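Local coordinates for penicillin-binding protein (Bacillus halodurans, PDB 3TG9), which probably reacts with beta-lactams or related peptides through an active-site serine, as serine beta-lactamases and penicillin-binding proteins do, at residues I53-K58 against Y152-F157; G274-Q279 against K286-G291; D113-L118 against S219-G224. One frame throughout, in Å; residues are numbered along the deposited sequence.

Interaction 1 of 3, residues I53-K58 against Y152-F157; sequences IASGCK and YNNAGF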
# COMPACT_ATOMS: atom_id res chain seq x y z
N ILE B 53 -1.52 -16.22 2.64
CA ILE B 53 -2.40 -17.39 2.74
C ILE B 53 -3.63 -17.21 3.64
O ILE B 53 -4.35 -18.18 3.93
CB ILE B 53 -1.61 -18.64 3.19
CG1 ILE B 53 -1.23 -18.56 4.66
CG2 ILE B 53 -0.34 -18.82 2.33
CD1 ILE B 53 -0.39 -19.75 5.14
N ALA B 54 -3.87 -15.97 4.08
CA ALA B 54 -5.04 -15.69 4.90
C ALA B 54 -5.12 -16.65 6.08
O ALA B 54 -4.11 -16.90 6.74
CB ALA B 54 -6.29 -15.76 4.04
N SER B 55 -6.31 -17.21 6.33
CA SER B 55 -6.54 -18.16 7.43
C SER B 55 -5.74 -19.47 7.36
O SER B 55 -5.76 -20.25 8.31
CB SER B 55 -8.04 -18.51 7.54
OG SER B 55 -8.78 -17.43 8.08
N GLY B 56 -5.06 -19.73 6.26
CA GLY B 56 -4.25 -20.94 6.18
C GLY B 56 -3.31 -21.08 7.36
O GLY B 56 -3.03 -22.20 7.80
N CYS B 57 -2.83 -19.96 7.89
CA CYS B 57 -1.77 -19.98 8.90
C CYS B 57 -2.28 -20.05 10.34
O CYS B 57 -1.49 -19.96 11.29
CB CYS B 57 -0.83 -18.78 8.73
SG CYS B 57 -1.60 -17.20 8.99
N LYS B 58 -3.60 -20.19 10.52
CA LYS B 58 -4.15 -20.52 11.83
C LYS B 58 -3.53 -21.82 12.33
O LYS B 58 -3.40 -22.03 13.53
CB LYS B 58 -5.67 -20.67 11.78
CG LYS B 58 -6.43 -19.35 11.78
CD LYS B 58 -7.90 -19.56 12.11
CE LYS B 58 -8.58 -18.22 12.34
NZ LYS B 58 -8.70 -17.46 11.07
N TYR B 152 -16.82 -20.54 13.83
CA TYR B 152 -15.54 -20.05 13.32
C TYR B 152 -15.28 -18.61 13.76
O TYR B 152 -16.08 -17.71 13.49
CB TYR B 152 -15.45 -20.17 11.80
CG TYR B 152 -14.04 -20.01 11.28
CD1 TYR B 152 -13.17 -21.09 11.25
CD2 TYR B 152 -13.57 -18.78 10.82
CE1 TYR B 152 -11.86 -20.96 10.78
CE2 TYR B 152 -12.27 -18.63 10.34
CZ TYR B 152 -11.42 -19.73 10.32
OH TYR B 152 -10.13 -19.61 9.85
N ASN B 153 -14.15 -18.40 14.42
CA ASN B 153 -13.87 -17.14 15.10
C ASN B 153 -12.42 -16.69 14.92
O ASN B 153 -11.49 -17.39 15.34
CB ASN B 153 -14.20 -17.31 16.59
CG ASN B 153 -14.18 -16.01 17.35
OD1 ASN B 153 -13.17 -15.31 17.37
ND2 ASN B 153 -15.29 -15.68 17.98
N ASN B 154 -12.24 -15.52 14.33
CA ASN B 154 -10.91 -14.99 14.06
C ASN B 154 -10.25 -14.37 15.29
O ASN B 154 -9.06 -14.61 15.57
CB ASN B 154 -10.97 -13.99 12.92
CG ASN B 154 -11.31 -14.65 11.61
OD1 ASN B 154 -10.54 -15.45 11.09
ND2 ASN B 154 -12.47 -14.31 11.05
N ALA B 155 -11.03 -13.59 16.04
CA ALA B 155 -10.53 -12.98 17.27
C ALA B 155 -10.01 -14.07 18.21
O ALA B 155 -9.03 -13.87 18.92
CB ALA B 155 -11.63 -12.16 17.94
N GLY B 156 -10.65 -15.23 18.18
CA GLY B 156 -10.21 -16.34 19.00
C GLY B 156 -8.78 -16.76 18.71
O GLY B 156 -8.07 -17.23 19.60
N PHE B 157 -8.35 -16.59 17.47
CA PHE B 157 -6.96 -16.93 17.14
C PHE B 157 -6.01 -15.77 17.37
O PHE B 157 -4.80 -15.98 17.52
CB PHE B 157 -6.84 -17.54 15.74
CG PHE B 157 -6.94 -19.04 15.75
CD1 PHE B 157 -8.14 -19.66 16.09
CD2 PHE B 157 -5.84 -19.83 15.46
CE1 PHE B 157 -8.24 -21.05 16.12
CE2 PHE B 157 -5.93 -21.22 15.50
CZ PHE B 157 -7.13 -21.83 15.83

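Interaction 2 of 3, residues G274-Q279 against K286-G291; sequences GVWIKQ and KYHVMG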
# COMPACT_ATOMS: atom_id res chain seq x y z
N GLY B 274 -6.82 -26.02 15.08
CA GLY B 274 -6.36 -25.11 14.04
C GLY B 274 -6.23 -25.74 12.67
O GLY B 274 -5.52 -25.22 11.80
N VAL B 275 -6.92 -26.86 12.47
CA VAL B 275 -6.86 -27.56 11.19
C VAL B 275 -8.25 -28.16 10.89
O VAL B 275 -8.99 -28.48 11.82
CB VAL B 275 -5.75 -28.64 11.21
CG1 VAL B 275 -6.09 -29.72 12.24
CG2 VAL B 275 -5.53 -29.24 9.83
N TRP B 276 -8.61 -28.28 9.61
CA TRP B 276 -9.85 -28.94 9.21
C TRP B 276 -9.60 -30.43 8.96
O TRP B 276 -8.53 -30.82 8.51
CB TRP B 276 -10.43 -28.32 7.94
CG TRP B 276 -10.97 -26.93 8.12
CD1 TRP B 276 -10.36 -25.76 7.80
CD2 TRP B 276 -12.26 -26.58 8.64
NE1 TRP B 276 -11.18 -24.69 8.10
CE2 TRP B 276 -12.35 -25.18 8.61
CE3 TRP B 276 -13.34 -27.32 9.13
CZ2 TRP B 276 -13.49 -24.49 9.06
CZ3 TRP B 276 -14.46 -26.65 9.57
CH2 TRP B 276 -14.53 -25.25 9.53
N ILE B 277 -10.61 -31.25 9.24
CA ILE B 277 -10.50 -32.69 9.03
C ILE B 277 -11.66 -33.22 8.19
O ILE B 277 -12.83 -32.94 8.46
CB ILE B 277 -10.46 -33.45 10.36
CG1 ILE B 277 -9.29 -32.96 11.20
CG2 ILE B 277 -10.38 -34.97 10.12
CD1 ILE B 277 -9.30 -33.47 12.61
N LYS B 278 -11.33 -33.98 7.15
CA LYS B 278 -12.34 -34.61 6.32
C LYS B 278 -12.41 -36.07 6.70
O LYS B 278 -11.43 -36.81 6.54
CB LYS B 278 -12.01 -34.45 4.85
CG LYS B 278 -13.15 -34.83 3.92
CD LYS B 278 -14.23 -33.75 3.91
CE LYS B 278 -13.62 -32.40 3.53
NZ LYS B 278 -14.66 -31.45 3.07
N GLN B 279 -13.56 -36.49 7.22
CA GLN B 279 -13.74 -37.87 7.66
C GLN B 279 -15.05 -38.43 7.13
O GLN B 279 -16.14 -37.94 7.46
CB GLN B 279 -13.74 -37.93 9.19
CG GLN B 279 -13.75 -39.34 9.75
CD GLN B 279 -13.99 -39.34 11.24
OE1 GLN B 279 -13.04 -39.36 12.03
NE2 GLN B 279 -15.25 -39.31 11.64
N LYS B 286 -8.52 -36.48 4.62
CA LYS B 286 -7.54 -35.40 4.56
C LYS B 286 -7.56 -34.46 5.75
O LYS B 286 -8.58 -34.28 6.41
CB LYS B 286 -7.64 -34.60 3.26
CG LYS B 286 -8.85 -33.70 3.14
CD LYS B 286 -8.66 -32.70 2.01
CE LYS B 286 -9.99 -32.16 1.52
NZ LYS B 286 -9.85 -31.20 0.39
N TYR B 287 -6.39 -33.90 6.02
CA TYR B 287 -6.27 -32.76 6.90
C TYR B 287 -6.04 -31.58 5.98
O TYR B 287 -5.24 -31.66 5.05
CB TYR B 287 -5.10 -32.94 7.85
CG TYR B 287 -5.17 -34.22 8.65
CD1 TYR B 287 -5.96 -34.32 9.78
CD2 TYR B 287 -4.43 -35.34 8.26
CE1 TYR B 287 -6.02 -35.48 10.52
CE2 TYR B 287 -4.48 -36.51 8.99
CZ TYR B 287 -5.28 -36.58 10.11
OH TYR B 287 -5.34 -37.75 10.84
N HIS B 288 -6.74 -30.48 6.20
CA HIS B 288 -6.58 -29.36 5.29
C HIS B 288 -6.79 -28.00 5.92
O HIS B 288 -7.48 -27.86 6.93
CB HIS B 288 -7.47 -29.54 4.04
CG HIS B 288 -8.93 -29.42 4.31
ND1 HIS B 288 -9.64 -30.37 5.02
CD2 HIS B 288 -9.83 -28.48 3.94
CE1 HIS B 288 -10.92 -30.01 5.08
NE2 HIS B 288 -11.05 -28.86 4.44
N VAL B 289 -6.15 -27.00 5.33
CA VAL B 289 -6.40 -25.62 5.70
C VAL B 289 -6.75 -24.84 4.46
O VAL B 289 -6.50 -25.28 3.34
CB VAL B 289 -5.18 -24.96 6.39
CG1 VAL B 289 -4.94 -25.58 7.75
CG2 VAL B 289 -3.94 -25.06 5.50
N MET B 290 -7.34 -23.67 4.66
CA MET B 290 -7.70 -22.80 3.56
C MET B 290 -7.72 -21.38 4.09
O MET B 290 -7.68 -21.16 5.29
CB MET B 290 -9.08 -23.14 3.05
CG MET B 290 -10.13 -22.74 4.05
SD MET B 290 -11.46 -23.90 4.16
CE MET B 290 -10.57 -25.39 4.57
N GLY B 291 -7.80 -20.42 3.18
CA GLY B 291 -7.90 -19.03 3.58
C GLY B 291 -8.42 -18.23 2.41
O GLY B 291 -8.09 -18.53 1.26
O HOH W 1 -9.87 -21.73 7.89
O HOH W 2 -12.73 -30.79 0.43

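Interaction 3 of 3, residues D113-L118 against S219-G224; sequences DDFEDL and SLPVIG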
# COMPACT_ATOMS: atom_id res chain seq x y z
N ASP B 113 -18.87 -10.60 5.09
CA ASP B 113 -17.81 -10.95 4.15
C ASP B 113 -17.12 -9.69 3.65
O ASP B 113 -16.35 -9.73 2.69
CB ASP B 113 -18.38 -11.73 2.95
CG ASP B 113 -19.33 -10.89 2.09
OD1 ASP B 113 -19.68 -9.76 2.49
OD2 ASP B 113 -19.73 -11.37 1.01
N ASP B 114 -17.39 -8.57 4.32
CA ASP B 114 -16.89 -7.26 3.90
C ASP B 114 -15.62 -6.88 4.66
O ASP B 114 -15.56 -5.85 5.35
CB ASP B 114 -17.99 -6.20 4.12
CG ASP B 114 -17.71 -4.90 3.38
OD1 ASP B 114 -16.64 -4.76 2.74
OD2 ASP B 114 -18.59 -4.00 3.46
N PHE B 115 -14.59 -7.72 4.52
CA PHE B 115 -13.32 -7.55 5.23
C PHE B 115 -12.78 -6.12 5.09
O PHE B 115 -12.43 -5.47 6.08
CB PHE B 115 -12.29 -8.59 4.74
CG PHE B 115 -11.15 -8.84 5.71
CD1 PHE B 115 -11.37 -9.52 6.90
CD2 PHE B 115 -9.87 -8.42 5.42
CE1 PHE B 115 -10.33 -9.76 7.79
CE2 PHE B 115 -8.82 -8.65 6.31
CZ PHE B 115 -9.06 -9.33 7.50
N GLU B 116 -12.74 -5.62 3.86
CA GLU B 116 -12.20 -4.29 3.65
C GLU B 116 -12.90 -3.24 4.51
O GLU B 116 -12.24 -2.35 5.05
CB GLU B 116 -12.24 -3.88 2.17
CG GLU B 116 -11.38 -2.64 1.89
CD GLU B 116 -11.18 -2.37 0.41
OE1 GLU B 116 -11.63 -3.18 -0.42
OE2 GLU B 116 -10.58 -1.32 0.08
N ASP B 117 -14.21 -3.35 4.65
CA ASP B 117 -14.99 -2.33 5.37
C ASP B 117 -14.61 -2.18 6.85
O ASP B 117 -15.02 -1.21 7.51
CB ASP B 117 -16.48 -2.61 5.25
CG ASP B 117 -17.32 -1.44 5.72
OD1 ASP B 117 -17.18 -0.33 5.14
OD2 ASP B 117 -18.13 -1.63 6.66
N LEU B 118 -13.85 -3.14 7.37
CA LEU B 118 -13.38 -3.09 8.75
C LEU B 118 -12.38 -1.97 8.95
O LEU B 118 -12.22 -1.43 10.05
CB LEU B 118 -12.72 -4.42 9.13
CG LEU B 118 -13.60 -5.62 9.48
CD1 LEU B 118 -14.55 -5.95 8.34
CD2 LEU B 118 -12.72 -6.81 9.81
N SER B 219 -6.62 -3.35 2.23
CA SER B 219 -7.75 -4.23 2.49
C SER B 219 -7.50 -5.26 3.59
O SER B 219 -8.44 -5.90 4.06
CB SER B 219 -8.13 -4.98 1.21
OG SER B 219 -8.40 -4.08 0.16
N LEU B 220 -6.24 -5.42 3.98
CA LEU B 220 -5.86 -6.39 5.02
C LEU B 220 -5.06 -5.68 6.12
O LEU B 220 -4.53 -4.60 5.88
CB LEU B 220 -5.00 -7.51 4.44
CG LEU B 220 -5.65 -8.65 3.65
CD1 LEU B 220 -6.37 -8.17 2.41
CD2 LEU B 220 -4.59 -9.68 3.28
N PRO B 221 -4.97 -6.28 7.31
CA PRO B 221 -4.01 -5.75 8.28
C PRO B 221 -2.63 -5.68 7.62
O PRO B 221 -2.28 -6.54 6.80
CB PRO B 221 -4.02 -6.80 9.40
CG PRO B 221 -5.40 -7.41 9.31
CD PRO B 221 -5.73 -7.43 7.85
N VAL B 222 -1.85 -4.66 7.97
CA VAL B 222 -0.64 -4.36 7.24
C VAL B 222 0.33 -5.54 7.28
O VAL B 222 1.14 -5.72 6.38
CB VAL B 222 0.03 -3.08 7.76
CG1 VAL B 222 0.31 -3.20 9.25
CG2 VAL B 222 1.32 -2.76 6.98
N ILE B 223 0.22 -6.35 8.33
CA ILE B 223 1.09 -7.51 8.47
C ILE B 223 0.24 -8.67 8.97
O ILE B 223 -0.77 -8.45 9.64
CB ILE B 223 2.27 -7.24 9.44
CG1 ILE B 223 3.25 -8.42 9.46
CG2 ILE B 223 1.77 -6.96 10.84
CD1 ILE B 223 4.49 -8.16 10.30
N GLY B 224 0.63 -9.89 8.61
CA GLY B 224 -0.11 -11.07 9.00
C GLY B 224 0.03 -11.33 10.49
O GLY B 224 0.92 -10.76 11.14

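Interaction 1 of 3, residues I53-K58 against Y152-F157
The 3-10 turn at 55-57, which runs straight into helix 58-70, faces the loop that enters helix 155-168, with Ser-55 CA 8.6 Å from Asn-154 CA and Lys-58 CA 7.0 Å from Phe-157 CA. Ser-55 and Lys-58 at this helix start, with Tyr-152 opposite, fit the SxxK and YxN motifs of serine beta-lactamases and penicillin-binding proteins, where the serine is the nucleophile; here that role is inferred. Lys-58 NZ joins the two sides. It gives one bond to Asn-154 OD1 at 2.7 Å, in the carbonyl plane with a C=O...N angle of 155°, and another to Tyr-152 OH at 2.9 Å; a third goes to the backbone oxygen of Asp-227. A bend at the last torsion of the lysine (chi4 70°) turns NZ out of an otherwise extended chain toward these oxygens. Ser-55 OG comes to the edge of the Tyr-152 ring, 3.1 Å from OH. Asn-154 is held in turn through ND2, which bonds Glu-109 and the carbonyl oxygen of Phe-107. Asn-153 OD1 caps the start of the helix by accepting from Gly-156 N. Nearer the backbone, the aliphatic part of Lys-58 lies across one face of the Phe-157 ring: CD sits 3.9 Å from the ring centroid, 14° off the normal, in a CH-pi contact.

Interaction 2 of 3, residues G274-Q279 against K286-G291
His-288 O takes the N-H of Trp-276 at 2.9 Å, nearly in line with the carbonyl, while Trp-276 CB, at 3.2 Å, and the indole edge also approach His-288 O. The return bond runs from His-288 N to Trp-276 O, and two residues further on, Lys-278 N gives a nearly straight bond to Lys-286 O, with an N-H...O angle of 174°. Trp-276 with His-288 and Lys-278 with Lys-286 are thus antiparallel hydrogen-bonded pairs, and Ile-277 with Tyr-287 between them is a non-hydrogen-bonded pair. On the face carrying Trp-276, the imidazole of His-288 is sandwiched: Trp-276 CB stands over one side, 3.6 Å from the ring centroid, and Lys-286 CE over the other. The pyrrole ring of the indole is inclined 29° to the imidazole and offset from it, with little overlap. This is the beta hairpin of strands 276-279 and 284-293 within the large antiparallel sheet of the beta-lactamase fold. Met-290 brings its thioether obliquely to the indole in a Met-aromatic contact, SD 4.5 Å from the centroid of the Trp-276 five-membered ring. A water in the indole plane accepts from Trp-276 NE1. Lys-278 and Lys-286 travel together from the sheet, CB of Lys-278 3.7 Å from CG of Lys-286. Their like charges are each met by a carboxylate, Lys-278 by Asp-269 and Lys-286 by Glu-328, and one water accepts from both ammonium groups, weakly from Lys-278. On the face that carries Ile-277 and Tyr-287, Ile-277 CG1 packs at the edge of the tyrosine ring, 3.9 Å from Tyr-287 CD1.

Interaction 3 of 3, residues D113-L118 against S219-G224
Phe-115 meets the 219-224 loop with the edge of its ring. CD2 lies 3.2 Å from Ser-219 O, close to the ring plane, and the neighbouring CE2 is 3.7 Å from Pro-221 CD and 4.1 Å from Leu-220 CG, so one carbonyl and two apolar side chains line the same rim. The phenyl ring reaches them because its CG stands opposite the backbone nitrogen (chi1 -159°), and the phenylalanine and proline side chains run roughly perpendicular. Next to it the extended Glu-116 chain passes Ser-219, with CD 3.3 Å from OG; no hydrogen bond joins the two segments, and the carboxylate is instead paired with Lys-214 in a salt bridge. Further out, Phe-107 and Trp-119 each meet the Phe-115 ring edge to face, and Trp-119 NE1 also gives a weak hydrogen bond to Ser-219 O. Residues 115-118 have helical backbone angles but lack the regular helix bonds; Leu-118 N bonds Phe-115 O. What results is a loop-to-loop packing contact: the long excursion between helices 93-98 and 155-168 rests on the loop between strands 213-215 and 231-232, within a beta-lactamase-type domain.

Overall arrangement
Interaction 1 holds the presumed catalytic serine and lysine, and interaction 2 is packed directly beside it, their centres 12 Å apart. Ser-55 CB is 3.5 Å from Met-290 O, and Phe-157 CZ is 3.8 Å from Gly-274 CA, so interaction 2 touches both segments of interaction 1; the Trp-276 side chain also touches the SxxK-motif residues. Interaction 3 stands apart: its centre is 13 Å from that of interaction 1, with nearest atoms about 6 Å apart, and 23 Å from that of interaction 2, on the other side of the chain's centre. Its loops still bear on the neighbourhood of the site, since Phe-107 both meets Phe-115 and holds Asn-154 through its carbonyl oxygen.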